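PDB 1I5P: pesticidal crystal protein Cry2Aa from Bacillus thuringiensis serovar kurstaki, which binds midgut epithelial cells of dipteran and lepidopteran larvae and promotes their colloid-osmotic lysis. Local coordinates for residues Trp38-Trp41 with Lys42-Asp45. Sequence-based numbering, arbitrary orientation.
Sequences WMEW and KRTD
Glu40 and Arg43, one helical turn apart, lie side by side and join in a bidentate salt bridge. Arg43 presents its guanidinium side-on: NH2 reaches the syn lone pair of Glu40 OE1 at 2.8 Å, while NE donates to Glu40 OE2 at 3.0 Å, nearly straight at 167°. The two planes are twisted 31° apart, yet two bonds, one to each oxygen, restrain the rotation of both groups; the bend of Arg43 at chi3 (75°) brings NE and NH2 round to the acid, and Thr44 CG2 sits 3.3 Å above the guanidinium plane.

Backbone bonds continue the spiral, from Lys42 N to Trp38 O and Arg43 N to Met39 O. Glu40 O accepts twice, from Thr44 N at 3.0 Å and, from above the carbonyl plane, from Thr44 OG1 at 3.2 Å. Asp45, the first residue to leave helical backbone angles, still donates its N-H to Trp41 O at 2.7 Å.

Beside the buried Trp41, Asp45 OD2 approaches CD1 obliquely at 3.5 Å, and Trp38 CZ3 lies over one face of the Trp41 indole, displaced toward its rim. Trp41 NE1 bonds to Tyr417 O, Asp45 pairs with Arg375, and Lys42 NZ reaches Glu96, Ser47 and Val50. The whole exemplifies an amphipathic helix C-terminus, here ending helix 31-44, with an i to i+3 ion pair outside and tryptophans packed inward against the loop carrying Tyr417 and Pro419.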
ATOM      1  N   TRP A  38      11.368  12.109  -2.132  1.00 11.33           N
ATOM      2  CA  TRP A  38      10.158  12.476  -1.409  1.00 12.50           C
ATOM      3  C   TRP A  38      10.111  13.988  -1.201  1.00 14.28           C
ATOM      4  O   TRP A  38       9.042  14.595  -1.283  1.00 14.22           O
ATOM      5  CB  TRP A  38      10.083  11.736  -0.075  1.00  8.01           C
ATOM      6  CG  TRP A  38       9.475  10.380  -0.217  1.00 11.51           C
ATOM      7  CD1 TRP A  38      10.131   9.199  -0.419  1.00  8.27           C
ATOM      8  CD2 TRP A  38       8.075  10.073  -0.256  1.00 10.67           C
ATOM      9  NE1 TRP A  38       9.231   8.179  -0.585  1.00  9.58           N
ATOM     10  CE2 TRP A  38       7.960   8.686  -0.492  1.00 11.21           C
ATOM     11  CE3 TRP A  38       6.906  10.836  -0.119  1.00 12.70           C
ATOM     12  CZ2 TRP A  38       6.723   8.039  -0.592  1.00  9.27           C
ATOM     13  CZ3 TRP A  38       5.671  10.193  -0.219  1.00 15.00           C
ATOM     14  CH2 TRP A  38       5.593   8.806  -0.454  1.00 16.00           C
ATOM     15  N   MET A  39      11.272  14.589  -0.936  1.00 17.04           N
ATOM     16  CA  MET A  39      11.345  16.037  -0.756  1.00 19.05           C
ATOM     17  C   MET A  39      10.966  16.726  -2.061  1.00 16.62           C
ATOM     18  O   MET A  39      10.234  17.710  -2.052  1.00 14.35           O
ATOM     19  CB  MET A  39      12.754  16.484  -0.343  1.00 22.40           C
ATOM     20  CG  MET A  39      13.018  16.449   1.157  1.00 30.93           C
ATOM     21  SD  MET A  39      14.674  17.033   1.588  1.00 40.82           S
ATOM     22  CE  MET A  39      14.351  18.778   1.948  1.00 38.97           C
ATOM     23  N   GLU A  40      11.466  16.215  -3.181  1.00 12.64           N
ATOM     24  CA  GLU A  40      11.140  16.814  -4.469  1.00 14.65           C
ATOM     25  C   GLU A  40       9.669  16.607  -4.782  1.00 13.39           C
ATOM     26  O   GLU A  40       9.010  17.484  -5.329  1.00 14.12           O
ATOM     27  CB  GLU A  40      11.998  16.206  -5.575  1.00 17.68           C
ATOM     28  CG  GLU A  40      13.318  16.916  -5.734  1.00 22.40           C
ATOM     29  CD  GLU A  40      13.126  18.391  -6.033  1.00 25.53           C
ATOM     30  OE1 GLU A  40      12.797  18.711  -7.197  1.00 22.74           O
ATOM     31  OE2 GLU A  40      13.299  19.224  -5.111  1.00 28.12           O
ATOM     32  N   TRP A  41       9.166  15.431  -4.436  1.00 13.04           N
ATOM     33  CA  TRP A  41       7.762  15.106  -4.642  1.00 13.48           C
ATOM     34  C   TRP A  41       6.928  16.171  -3.925  1.00 14.16           C
ATOM     35  O   TRP A  41       5.988  16.737  -4.487  1.00 13.99           O
ATOM     36  CB  TRP A  41       7.471  13.719  -4.056  1.00 11.66           C
ATOM     37  CG  TRP A  41       6.014  13.359  -3.943  1.00 12.62           C
ATOM     38  CD1 TRP A  41       5.197  12.907  -4.940  1.00 11.80           C
ATOM     39  CD2 TRP A  41       5.221  13.362  -2.746  1.00 11.93           C
ATOM     40  NE1 TRP A  41       3.947  12.619  -4.438  1.00 13.16           N
ATOM     41  CE2 TRP A  41       3.936  12.889  -3.096  1.00 12.48           C
ATOM     42  CE3 TRP A  41       5.473  13.712  -1.414  1.00 10.83           C
ATOM     43  CZ2 TRP A  41       2.907  12.760  -2.158  1.00 11.79           C
ATOM     44  CZ3 TRP A  41       4.449  13.582  -0.478  1.00  8.62           C
ATOM     45  CH2 TRP A  41       3.181  13.107  -0.858  1.00 11.07           C
ATOM     46  N   LYS A  42       7.293  16.456  -2.681  1.00 13.39           N
ATOM     47  CA  LYS A  42       6.567  17.443  -1.892  1.00 15.90           C
ATOM     48  C   LYS A  42       6.533  18.803  -2.567  1.00 16.75           C
ATOM     49  O   LYS A  42       5.483  19.443  -2.653  1.00 18.48           O
ATOM     50  CB  LYS A  42       7.201  17.589  -0.510  1.00 12.78           C
ATOM     51  CG  LYS A  42       6.470  18.562   0.401  1.00 12.74           C
ATOM     52  CD  LYS A  42       5.023  18.139   0.584  1.00 11.48           C
ATOM     53  CE  LYS A  42       4.391  18.790   1.796  1.00  8.54           C
ATOM     54  NZ  LYS A  42       3.001  18.304   1.959  1.00 10.26           N
ATOM     55  N   ARG A  43       7.689  19.230  -3.055  1.00 15.88           N
ATOM     56  CA  ARG A  43       7.835  20.524  -3.701  1.00 15.92           C
ATOM     57  C   ARG A  43       7.089  20.712  -5.013  1.00 15.70           C
ATOM     58  O   ARG A  43       6.471  21.750  -5.236  1.00 16.76           O
ATOM     59  CB  ARG A  43       9.324  20.806  -3.939  1.00 17.37           C
ATOM     60  CG  ARG A  43       9.621  22.151  -4.598  1.00 19.25           C
ATOM     61  CD  ARG A  43      11.118  22.341  -4.844  1.00 18.51           C
ATOM     62  NE  ARG A  43      11.635  21.567  -5.976  1.00 18.74           N
ATOM     63  CZ  ARG A  43      11.527  21.931  -7.253  1.00 19.77           C
ATOM     64  NH1 ARG A  43      10.916  23.065  -7.577  1.00 18.24           N
ATOM     65  NH2 ARG A  43      12.052  21.176  -8.210  1.00 18.42           N
ATOM     66  N   THR A  44       7.141  19.705  -5.877  1.00 14.52           N
ATOM     67  CA  THR A  44       6.533  19.798  -7.202  1.00 12.77           C
ATOM     68  C   THR A  44       5.267  18.997  -7.472  1.00 14.72           C
ATOM     69  O   THR A  44       4.539  19.296  -8.418  1.00 13.24           O
ATOM     70  CB  THR A  44       7.540  19.360  -8.272  1.00 15.47           C
ATOM     71  OG1 THR A  44       7.686  17.935  -8.210  1.00 12.89           O
ATOM     72  CG2 THR A  44       8.903  20.006  -8.032  1.00 14.35           C
ATOM     73  N   ASP A  45       5.001  17.972  -6.675  1.00 15.51           N
ATOM     74  CA  ASP A  45       3.831  17.161  -6.948  1.00 16.94           C
ATOM     75  C   ASP A  45       2.647  17.347  -6.033  1.00 17.95           C
ATOM     76  O   ASP A  45       2.686  18.113  -5.067  1.00 16.96           O
ATOM     77  CB  ASP A  45       4.219  15.686  -6.985  1.00 18.57           C
ATOM     78  CG  ASP A  45       5.137  15.359  -8.147  1.00 22.93           C
ATOM     79  OD1 ASP A  45       4.947  15.946  -9.230  1.00 25.73           O
ATOM     80  OD2 ASP A  45       6.038  14.517  -7.977  1.00 24.58           O
TER